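Odorant-binding protein (PDB 5DIC) binds fatty acids such as palmitate and probably serves as a secreted carrier for them in the blowfly's oral disk. Local coordinates at residues A10-H15 with T50-K55; K21-S26 with M45-T50; A67-K72 with A84-C89. One frame throughout, in Å; residues are numbered along the deposited sequence.

Contact 1. Residues A10-H15 with T50-K55; sequences AKVKVH and TCFFEK. With PLM (palmitic acid), chain B.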
loop_
_atom_site.group_PDB
_atom_site.type_symbol
_atom_site.label_atom_id
_atom_site.label_comp_id
_atom_site.label_asym_id
_atom_site.label_seq_id
_atom_site.Cartn_x
_atom_site.Cartn_y
_atom_site.Cartn_z
ATOM N N ALA A 10 8.577 12.790 3.313
ATOM C CA ALA A 10 9.979 12.366 3.317
ATOM C C ALA A 10 10.101 10.853 3.512
ATOM O O ALA A 10 10.917 10.200 2.844
ATOM C CB ALA A 10 10.771 13.106 4.371
ATOM N N LYS A 11 9.289 10.295 4.400
ATOM C CA LYS A 11 9.273 8.830 4.580
ATOM C C LYS A 11 8.825 8.097 3.328
ATOM O O LYS A 11 9.376 7.058 3.001
ATOM C CB LYS A 11 8.373 8.455 5.755
ATOM C CG LYS A 11 8.951 8.800 7.108
ATOM C CD LYS A 11 8.015 8.414 8.242
ATOM C CE LYS A 11 8.640 8.717 9.581
ATOM N NZ LYS A 11 7.703 8.465 10.708
ATOM N N VAL A 12 7.846 8.639 2.634
ATOM C CA VAL A 12 7.392 8.016 1.411
ATOM C C VAL A 12 8.574 7.890 0.436
ATOM O O VAL A 12 8.786 6.838 -0.178
ATOM C CB VAL A 12 6.242 8.794 0.738
ATOM C CG1 VAL A 12 5.976 8.307 -0.668
ATOM C CG2 VAL A 12 4.971 8.669 1.564
ATOM N N LYS A 13 9.341 8.972 0.276
ATOM C CA LYS A 13 10.489 8.930 -0.618
ATOM C C LYS A 13 11.541 7.925 -0.184
ATOM O O LYS A 13 12.073 7.189 -0.998
ATOM C CB LYS A 13 11.074 10.322 -0.781
ATOM C CG LYS A 13 12.340 10.372 -1.564
ATOM C CD LYS A 13 12.208 9.905 -2.993
ATOM C CE LYS A 13 13.513 10.185 -3.725
ATOM N NZ LYS A 13 13.629 9.375 -4.962
ATOM N N VAL A 14 11.842 7.884 1.110
ATOM C CA VAL A 14 12.788 6.914 1.606
ATOM C C VAL A 14 12.347 5.488 1.261
ATOM O O VAL A 14 13.143 4.662 0.794
ATOM C CB VAL A 14 12.985 7.065 3.122
ATOM C CG1 VAL A 14 13.746 5.880 3.714
ATOM C CG2 VAL A 14 13.758 8.361 3.434
ATOM N N HIS A 15 11.087 5.160 1.523
ATOM C CA HIS A 15 10.606 3.793 1.285
ATOM C C HIS A 15 10.451 3.510 -0.195
ATOM O O HIS A 15 10.648 2.367 -0.653
ATOM C CB HIS A 15 9.318 3.533 2.061
ATOM C CG HIS A 15 9.468 3.686 3.530
ATOM N ND1 HIS A 15 10.473 3.082 4.250
ATOM C CD2 HIS A 15 8.713 4.369 4.426
ATOM C CE1 HIS A 15 10.325 3.376 5.533
ATOM N NE2 HIS A 15 9.271 4.165 5.661
ATOM N N THR A 50 3.767 -4.039 -2.658
ATOM C CA THR A 50 3.852 -4.922 -1.504
ATOM C C THR A 50 4.977 -4.532 -0.576
ATOM O O THR A 50 4.798 -4.413 0.641
ATOM C CB THR A 50 3.956 -6.373 -2.000
ATOM O OG1 THR A 50 2.797 -6.713 -2.770
ATOM C CG2 THR A 50 4.040 -7.349 -0.897
ATOM N N CYS A 51 6.149 -4.322 -1.165
ATOM C CA CYS A 51 7.291 -3.842 -0.407
ATOM C C CYS A 51 6.981 -2.550 0.342
ATOM O O CYS A 51 7.342 -2.396 1.503
ATOM C CB CYS A 51 8.486 -3.647 -1.340
ATOM S SG CYS A 51 9.965 -2.962 -0.617
ATOM N N PHE A 52 6.318 -1.610 -0.337
ATOM C CA PHE A 52 6.052 -0.329 0.278
ATOM C C PHE A 52 5.222 -0.540 1.535
ATOM O O PHE A 52 5.506 0.045 2.585
ATOM C CB PHE A 52 5.390 0.592 -0.734
ATOM C CG PHE A 52 5.163 1.972 -0.212
ATOM C CD1 PHE A 52 6.162 2.929 -0.306
ATOM C CD2 PHE A 52 3.979 2.312 0.394
ATOM C CE1 PHE A 52 5.975 4.195 0.199
ATOM C CE2 PHE A 52 3.783 3.586 0.918
ATOM C CZ PHE A 52 4.799 4.506 0.815
ATOM N N PHE A 53 4.152 -1.312 1.414
ATOM C CA PHE A 53 3.304 -1.575 2.568
ATOM C C PHE A 53 3.973 -2.345 3.671
ATOM O O PHE A 53 3.653 -2.142 4.848
ATOM C CB PHE A 53 1.969 -2.178 2.093
ATOM C CG PHE A 53 1.152 -1.164 1.311
ATOM C CD1 PHE A 53 0.739 0.021 1.902
ATOM C CD2 PHE A 53 0.868 -1.371 -0.017
ATOM C CE1 PHE A 53 0.065 0.978 1.171
ATOM C CE2 PHE A 53 0.181 -0.437 -0.767
ATOM C CZ PHE A 53 -0.211 0.749 -0.167
ATOM N N GLU A 54 4.931 -3.181 3.305
ATOM C CA GLU A 54 5.790 -3.814 4.306
ATOM C C GLU A 54 6.676 -2.782 5.024
ATOM O O GLU A 54 6.771 -2.771 6.255
ATOM C CB GLU A 54 6.647 -4.908 3.670
ATOM C CG GLU A 54 5.869 -6.115 3.196
ATOM C CD GLU A 54 6.648 -7.067 2.309
ATOM O OE1 GLU A 54 7.750 -6.703 1.828
ATOM O OE2 GLU A 54 6.141 -8.193 2.068
ATOM N N LYS A 55 7.331 -1.907 4.246
ATOM C CA LYS A 55 8.275 -0.981 4.850
ATOM C C LYS A 55 7.594 0.051 5.758
ATOM O O LYS A 55 8.225 0.542 6.688
ATOM C CB LYS A 55 9.064 -0.247 3.772
ATOM C CG LYS A 55 9.958 -1.080 2.900
ATOM C CD LYS A 55 11.043 -1.825 3.633
ATOM C CE LYS A 55 11.839 -2.635 2.626
ATOM N NZ LYS A 55 12.828 -3.533 3.246
HETATM C C1 PLM B . 4.960 6.297 6.168
HETATM O O1 PLM B . 4.025 5.918 6.922
HETATM O O2 PLM B . 6.110 5.832 6.260
HETATM C C2 PLM B . 4.744 7.296 5.060
HETATM C C3 PLM B . 3.277 7.635 4.839
HETATM C C4 PLM B . 2.533 6.492 4.180
HETATM C C5 PLM B . 1.205 7.012 3.660
HETATM C C6 PLM B . 0.283 5.875 3.287
HETATM C C7 PLM B . -0.307 5.246 4.529
HETATM C C8 PLM B . -1.368 4.292 4.046
HETATM C C9 PLM B . -1.540 3.235 5.109
HETATM C CA PLM B . -2.787 2.379 4.952
HETATM C CB PLM B . -2.544 0.929 4.588
HETATM C CC PLM B . -3.773 0.284 3.956
HETATM C CD PLM B . -3.405 -0.487 2.690
HETATM C CE PLM B . -2.506 -1.710 2.950
HETATM C CF PLM B . -2.283 -2.522 1.661
HETATM C CG PLM B . -1.468 -3.795 1.829
#
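His-15 packs against Phe-52 and Lys-55 where residues 10-15 pass residues 50-55, with helix directions 127° apart. The contacts between the segments are van der Waals ones. CB of His-15 lies 3.9 Å from CE1 of Phe-52, an oblique approach to the ring. The same ring turns an edge to Val-12, whose carbonyl O lies in its plane. CG of Phe-52 stands anti to the backbone N (chi1 -176°), which carries the ring toward residues 10-15 of helix 6-22. Lys-55 lies against the imidazole: its CB is 3.6 Å from His-15 ND1, and its carbonyl O stands over one face, offset toward the rim.

Polar ends find partners nearby. ND1 of His-15 is hydrogen-bonded to Glu-18, and NZ of Lys-55 to Gln-22.

Palmitic acid lies beside both helices. Its O2 touches the imidazole edge, in plane, 3.5 Å from CD2 of His-15; the carboxylate takes its hydrogen bond from Lys-72 NZ. CG2 of Val-12 meets C2 of the lipid at 3.8 Å. Atom CF of palmitic acid lies over the centre of one face of the Phe-53 ring, 3.7 Å from CG of Phe-53. Without that ring, as with an alanine here, the CE to CG end of the lipid would probably lose its flat wall and be free to shift.

The contact joins helix 6-22 to helix 43-55. The disulfide Cys-19 to Cys-51 ties the same helices, and Leu-59 of strand 59-60 touches Phe-53.

Contact 2. Residues K21-S26 with M45-T50; sequences KQEKVS and MKCFGT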
loop_
_atom_site.group_PDB
_atom_site.type_symbol
_atom_site.label_atom_id
_atom_site.label_comp_id
_atom_site.label_asym_id
_atom_site.label_seq_id
_atom_site.Cartn_x
_atom_site.Cartn_y
_atom_site.Cartn_z
ATOM N N LYS A 21 14.819 -0.497 -5.210
ATOM C CA LYS A 21 16.016 -1.331 -5.146
ATOM C C LYS A 21 15.677 -2.792 -4.795
ATOM O O LYS A 21 16.065 -3.718 -5.502
ATOM C CB LYS A 21 16.991 -0.761 -4.125
ATOM C CG LYS A 21 18.287 -1.541 -4.036
ATOM C CD LYS A 21 19.291 -0.906 -3.075
ATOM C CE LYS A 21 20.576 -1.715 -3.013
ATOM N NZ LYS A 21 21.590 -1.091 -2.121
ATOM N N GLN A 22 14.913 -2.989 -3.725
ATOM C CA GLN A 22 14.672 -4.334 -3.209
ATOM C C GLN A 22 13.907 -5.197 -4.195
ATOM O O GLN A 22 14.195 -6.394 -4.360
ATOM C CB GLN A 22 13.887 -4.274 -1.899
ATOM C CG GLN A 22 13.670 -5.620 -1.249
ATOM C CD GLN A 22 13.021 -5.490 0.093
ATOM O OE1 GLN A 22 13.632 -5.045 1.043
ATOM N NE2 GLN A 22 11.737 -5.816 0.161
ATOM N N GLU A 23 12.937 -4.588 -4.889
ATOM C CA GLU A 23 12.088 -5.325 -5.829
ATOM C C GLU A 23 12.554 -5.199 -7.284
ATOM O O GLU A 23 11.863 -5.628 -8.197
ATOM C CB GLU A 23 10.633 -4.940 -5.662
ATOM C CG GLU A 23 10.149 -5.008 -4.215
ATOM C CD GLU A 23 10.181 -6.368 -3.552
ATOM O OE1 GLU A 23 9.947 -7.388 -4.231
ATOM O OE2 GLU A 23 10.344 -6.389 -2.312
ATOM N N LYS A 24 13.747 -4.639 -7.487
ATOM C CA LYS A 24 14.386 -4.652 -8.805
ATOM C C LYS A 24 13.496 -4.020 -9.864
ATOM O O LYS A 24 13.371 -4.508 -10.977
ATOM C CB LYS A 24 14.859 -6.046 -9.181
ATOM C CG LYS A 24 15.877 -6.566 -8.196
ATOM C CD LYS A 24 16.299 -7.982 -8.505
ATOM C CE LYS A 24 17.451 -8.369 -7.604
ATOM N NZ LYS A 24 17.060 -8.451 -6.178
ATOM N N VAL A 25 12.898 -2.896 -9.504
ATOM C CA VAL A 25 11.963 -2.194 -10.371
ATOM C C VAL A 25 12.754 -1.487 -11.478
ATOM O O VAL A 25 13.780 -0.876 -11.191
ATOM C CB VAL A 25 11.149 -1.207 -9.510
ATOM C CG1 VAL A 25 10.184 -0.383 -10.322
ATOM C CG2 VAL A 25 10.441 -1.914 -8.341
ATOM N N SER A 26 12.287 -1.575 -12.728
ATOM C CA SER A 26 12.991 -0.915 -13.815
ATOM C C SER A 26 12.838 0.596 -13.728
ATOM O O SER A 26 11.950 1.111 -13.058
ATOM C CB SER A 26 12.450 -1.377 -15.165
ATOM O OG SER A 26 11.199 -0.778 -15.463
ATOM N N MET A 45 5.846 -3.876 -10.426
ATOM C CA MET A 45 5.084 -2.835 -9.760
ATOM C C MET A 45 4.240 -3.379 -8.595
ATOM O O MET A 45 4.130 -2.721 -7.557
ATOM C CB MET A 45 4.213 -2.086 -10.771
ATOM C CG MET A 45 5.030 -1.293 -11.782
ATOM S SD MET A 45 4.082 -0.697 -13.184
ATOM C CE MET A 45 3.056 0.507 -12.358
ATOM N N LYS A 46 3.662 -4.568 -8.774
ATOM C CA LYS A 46 2.962 -5.203 -7.661
ATOM C C LYS A 46 3.912 -5.517 -6.518
ATOM O O LYS A 46 3.572 -5.327 -5.344
ATOM C CB LYS A 46 2.275 -6.493 -8.128
ATOM C CG LYS A 46 1.156 -6.271 -9.137
ATOM C CD LYS A 46 0.489 -7.625 -9.447
ATOM C CE LYS A 46 -0.621 -7.575 -10.455
ATOM N NZ LYS A 46 -1.097 -8.984 -10.644
ATOM N N CYS A 47 5.104 -5.996 -6.844
ATOM C CA CYS A 47 6.065 -6.237 -5.785
ATOM C C CYS A 47 6.519 -4.955 -5.105
ATOM O O CYS A 47 6.657 -4.922 -3.889
ATOM C CB CYS A 47 7.277 -6.969 -6.303
ATOM S SG CYS A 47 6.993 -8.700 -6.756
ATOM N N PHE A 48 6.727 -3.891 -5.894
ATOM C CA PHE A 48 7.015 -2.593 -5.297
ATOM C C PHE A 48 5.954 -2.200 -4.271
ATOM O O PHE A 48 6.283 -1.773 -3.169
ATOM C CB PHE A 48 7.086 -1.505 -6.383
ATOM C CG PHE A 48 7.178 -0.127 -5.782
ATOM C CD1 PHE A 48 6.034 0.566 -5.494
ATOM C CD2 PHE A 48 8.390 0.432 -5.433
ATOM C CE1 PHE A 48 6.079 1.780 -4.832
ATOM C CE2 PHE A 48 8.460 1.640 -4.796
ATOM C CZ PHE A 48 7.308 2.318 -4.485
ATOM N N GLY A 49 4.692 -2.313 -4.649
ATOM C CA GLY A 49 3.629 -1.879 -3.752
ATOM C C GLY A 49 3.615 -2.718 -2.496
ATOM O O GLY A 49 3.451 -2.196 -1.408
ATOM N N THR A 50 3.767 -4.039 -2.658
ATOM C CA THR A 50 3.852 -4.922 -1.504
ATOM C C THR A 50 4.977 -4.532 -0.576
ATOM O O THR A 50 4.798 -4.413 0.641
ATOM C CB THR A 50 3.956 -6.373 -2.000
ATOM O OG1 THR A 50 2.797 -6.713 -2.770
ATOM C CG2 THR A 50 4.040 -7.349 -0.897
#
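Glu-23 lays its side chain against the backbone and CB of Cys-47. OE1 of Glu-23 is 3.4 Å from Cys-47 CB, and CG of Glu-23 is 3.5 Å from Cys-47 O. These are van der Waals contacts; no hydrogen bond crosses between 21-26 and 45-50. The Glu-23 chain bends at chi2 (-62°), which folds the carboxylate back along Cys-47 instead of letting it extend. Val-25 adds the apolar part. Its CG2 meets CB of Phe-48 at 3.9 Å and comes obliquely to the ring.

The next shell fixes the carboxylate. NE2 of Gln-22 donates to OE2 of Glu-23 at 2.9 Å, with an N-H...O angle of 165°. OE2 lies close to the amide plane of Gln-22. Arg-97 forms a salt bridge to the same oxygen, so OE2 is gripped by two donors. Arg-97, also paired with Glu-54, probably offsets part of the charge.

Further out, Phe-48 meets the ring of Phe-16 and touches Leu-33, which Val-25 also touches. Phe-48 rests on Cys-19 and Val-20 of helix 6-22 as well.

Residues 21-26 hold the C-terminal end of helix 6-22, closed by a Schellman motif with Lys-24, of positive phi, at C-prime. Val-25 N reaches Val-20 O, and Lys-24 N reaches Lys-21 O at 3.2 Å. Cys-47 is bonded to Cys-98, so helix 43-55 is held to helix 97-113 beside this contact. Helices tied by three interlocked disulfides, here including Cys-47 to Cys-98, are characteristic of classical insect odorant-binding proteins of the PBP/GOBP family.

Contact 3. Residues A67-K72 with A84-C89; sequences AVVLEK and AALDKC. With PLM (palmitic acid), chain B.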
loop_
_atom_site.group_PDB
_atom_site.type_symbol
_atom_site.label_atom_id
_atom_site.label_comp_id
_atom_site.label_asym_id
_atom_site.label_seq_id
_atom_site.Cartn_x
_atom_site.Cartn_y
_atom_site.Cartn_z
ATOM N N ALA A 67 -3.096 -2.508 13.829
ATOM C CA ALA A 67 -2.861 -1.350 14.660
ATOM C C ALA A 67 -2.161 -0.236 13.890
ATOM O O ALA A 67 -2.450 0.941 14.108
ATOM C CB ALA A 67 -2.066 -1.728 15.916
ATOM N N VAL A 68 -1.251 -0.600 12.991
ATOM C CA VAL A 68 -0.538 0.387 12.205
ATOM C C VAL A 68 -1.453 1.024 11.169
ATOM O O VAL A 68 -1.451 2.240 11.001
ATOM C CB VAL A 68 0.739 -0.192 11.584
ATOM C CG1 VAL A 68 1.422 0.850 10.732
ATOM C CG2 VAL A 68 1.681 -0.695 12.662
ATOM N N VAL A 69 -2.270 0.205 10.519
ATOM C CA VAL A 69 -3.256 0.742 9.587
ATOM C C VAL A 69 -4.168 1.733 10.309
ATOM O O VAL A 69 -4.439 2.803 9.787
ATOM C CB VAL A 69 -4.042 -0.405 8.923
ATOM C CG1 VAL A 69 -5.215 0.156 8.135
ATOM C CG2 VAL A 69 -3.122 -1.225 8.036
ATOM N N LEU A 70 -4.687 1.336 11.471
ATOM C CA LEU A 70 -5.520 2.255 12.230
ATOM C C LEU A 70 -4.793 3.532 12.623
ATOM O O LEU A 70 -5.340 4.632 12.505
ATOM C CB LEU A 70 -6.076 1.555 13.477
ATOM C CG LEU A 70 -7.170 0.533 13.168
ATOM C CD1 LEU A 70 -7.298 -0.452 14.318
ATOM C CD2 LEU A 70 -8.516 1.195 12.903
ATOM N N GLU A 71 -3.572 3.410 13.098
ATOM C CA GLU A 71 -2.821 4.609 13.492
ATOM C C GLU A 71 -2.685 5.588 12.330
ATOM O O GLU A 71 -2.815 6.803 12.508
ATOM C CB GLU A 71 -1.434 4.263 14.008
ATOM C CG GLU A 71 -0.604 5.457 14.504
ATOM C CD GLU A 71 -1.113 6.053 15.799
ATOM O OE1 GLU A 71 -1.817 5.357 16.562
ATOM O OE2 GLU A 71 -0.779 7.226 16.062
ATOM N N LYS A 72 -2.412 5.047 11.153
ATOM C CA LYS A 72 -2.152 5.878 9.995
ATOM C C LYS A 72 -3.393 6.415 9.322
ATOM O O LYS A 72 -3.363 7.514 8.756
ATOM C CB LYS A 72 -1.233 5.185 9.016
ATOM C CG LYS A 72 0.164 4.954 9.594
ATOM C CD LYS A 72 1.087 4.305 8.574
ATOM C CE LYS A 72 2.425 3.977 9.169
ATOM N NZ LYS A 72 3.275 5.164 9.322
ATOM N N ALA A 84 -13.936 -1.132 9.460
ATOM C CA ALA A 84 -14.792 -1.816 8.520
ATOM C C ALA A 84 -13.995 -2.228 7.280
ATOM O O ALA A 84 -14.160 -3.336 6.757
ATOM C CB ALA A 84 -15.973 -0.940 8.131
ATOM N N ALA A 85 -13.107 -1.360 6.802
ATOM C CA ALA A 85 -12.259 -1.699 5.648
ATOM C C ALA A 85 -11.302 -2.840 5.985
ATOM O O ALA A 85 -11.083 -3.744 5.171
ATOM C CB ALA A 85 -11.460 -0.490 5.228
ATOM N N LEU A 86 -10.761 -2.832 7.199
ATOM C CA LEU A 86 -9.952 -3.952 7.656
ATOM C C LEU A 86 -10.739 -5.245 7.640
ATOM O O LEU A 86 -10.245 -6.272 7.168
ATOM C CB LEU A 86 -9.394 -3.690 9.064
ATOM C CG LEU A 86 -8.196 -2.738 9.101
ATOM C CD1 LEU A 86 -8.037 -2.156 10.482
ATOM C CD2 LEU A 86 -6.944 -3.438 8.666
ATOM N N ASP A 87 -11.977 -5.212 8.140
ATOM C CA ASP A 87 -12.760 -6.428 8.197
ATOM C C ASP A 87 -12.996 -7.003 6.814
ATOM O O ASP A 87 -13.036 -8.224 6.624
ATOM C CB ASP A 87 -14.113 -6.173 8.853
ATOM C CG ASP A 87 -14.041 -6.112 10.373
ATOM O OD1 ASP A 87 -13.055 -6.596 10.968
ATOM O OD2 ASP A 87 -15.007 -5.604 10.975
ATOM N N LYS A 88 -13.180 -6.120 5.846
ATOM C CA LYS A 88 -13.453 -6.536 4.474
ATOM C C LYS A 88 -12.234 -6.926 3.652
ATOM O O LYS A 88 -12.362 -7.755 2.738
ATOM C CB LYS A 88 -14.207 -5.426 3.779
ATOM C CG LYS A 88 -15.569 -5.254 4.414
ATOM C CD LYS A 88 -16.707 -5.153 3.424
ATOM C CE LYS A 88 -16.871 -3.737 2.907
ATOM N NZ LYS A 88 -17.953 -3.678 1.886
ATOM N N CYS A 89 -11.072 -6.380 3.978
ATOM C CA CYS A 89 -9.922 -6.531 3.108
ATOM C C CYS A 89 -8.790 -7.361 3.644
ATOM O O CYS A 89 -7.924 -7.795 2.869
ATOM C CB CYS A 89 -9.386 -5.151 2.757
ATOM S SG CYS A 89 -10.558 -4.117 1.836
HETATM C C1 PLM B . 4.960 6.297 6.168
HETATM O O1 PLM B . 4.025 5.918 6.922
HETATM O O2 PLM B . 6.110 5.832 6.260
HETATM C C2 PLM B . 4.744 7.296 5.060
HETATM C C3 PLM B . 3.277 7.635 4.839
HETATM C C4 PLM B . 2.533 6.492 4.180
HETATM C C5 PLM B . 1.205 7.012 3.660
HETATM C C6 PLM B . 0.283 5.875 3.287
HETATM C C7 PLM B . -0.307 5.246 4.529
HETATM C C8 PLM B . -1.368 4.292 4.046
HETATM C C9 PLM B . -1.540 3.235 5.109
HETATM C CA PLM B . -2.787 2.379 4.952
HETATM C CB PLM B . -2.544 0.929 4.588
HETATM C CC PLM B . -3.773 0.284 3.956
HETATM C CD PLM B . -3.405 -0.487 2.690
HETATM C CE PLM B . -2.506 -1.710 2.950
HETATM C CF PLM B . -2.283 -2.522 1.661
HETATM C CG PLM B . -1.468 -3.795 1.829
#
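Val-69 has CG1 anti to the backbone N (chi1 171°), which turns that methyl to Leu-86 and leaves CG2 on the side of the bound lipid. This is apolar helix-to-helix packing within the mainly helical PBP/GOBP fold, between helix 66-77 and helix 79-89.

CD2 of Leu-86 meets CG1 of Val-69 at 4.0 Å. The two side chains lie alongside each other and point opposite ways. CD1 of Leu-86 reaches CG of Leu-70 at 3.9 Å. The Leu-86 side chain thus bridges two successive residues of the other helix. Val-69 and Leu-86 are buried, and both also touch Val-64 of strand 63-64. Phe-108 of helix 97-113 packs on Leu-86, and the disulfide Cys-89 to Cys-107 ties helix 79-89 to that helix.

The segment 67-72 also faces the ligand. CG2 of Val-69 lies 4.1 Å from atom CB of palmitic acid, so the residue packs on Leu-86 with one methyl and approaches the lipid with the other. Lys-72 runs extended to CE and then bends at chi4 (-76°). Its NZ donates a hydrogen bond to O1 of the palmitic acid carboxylate at 2.6 Å.

From the N terminus, helix 6-22 supplies the first segments: 10-15 for contact 1, then the helix end and following turn, 21-26, for contact 2. Helix 43-55 answers both. Contact 2 closes first, at 45-50, and is nested inside the longer loop that contact 1 closes at 50-55. The two share Thr-50 and touch through Lys-55 and Gln-22. The chain then passes the two short strands and enters contact 3, which follows in series and pairs helix 66-77 with helix 79-89. Contacts 2 and 3 lie on opposite sides of the chain's centre. Contacts 1 and 3 do not touch, but one palmitic acid reaches both.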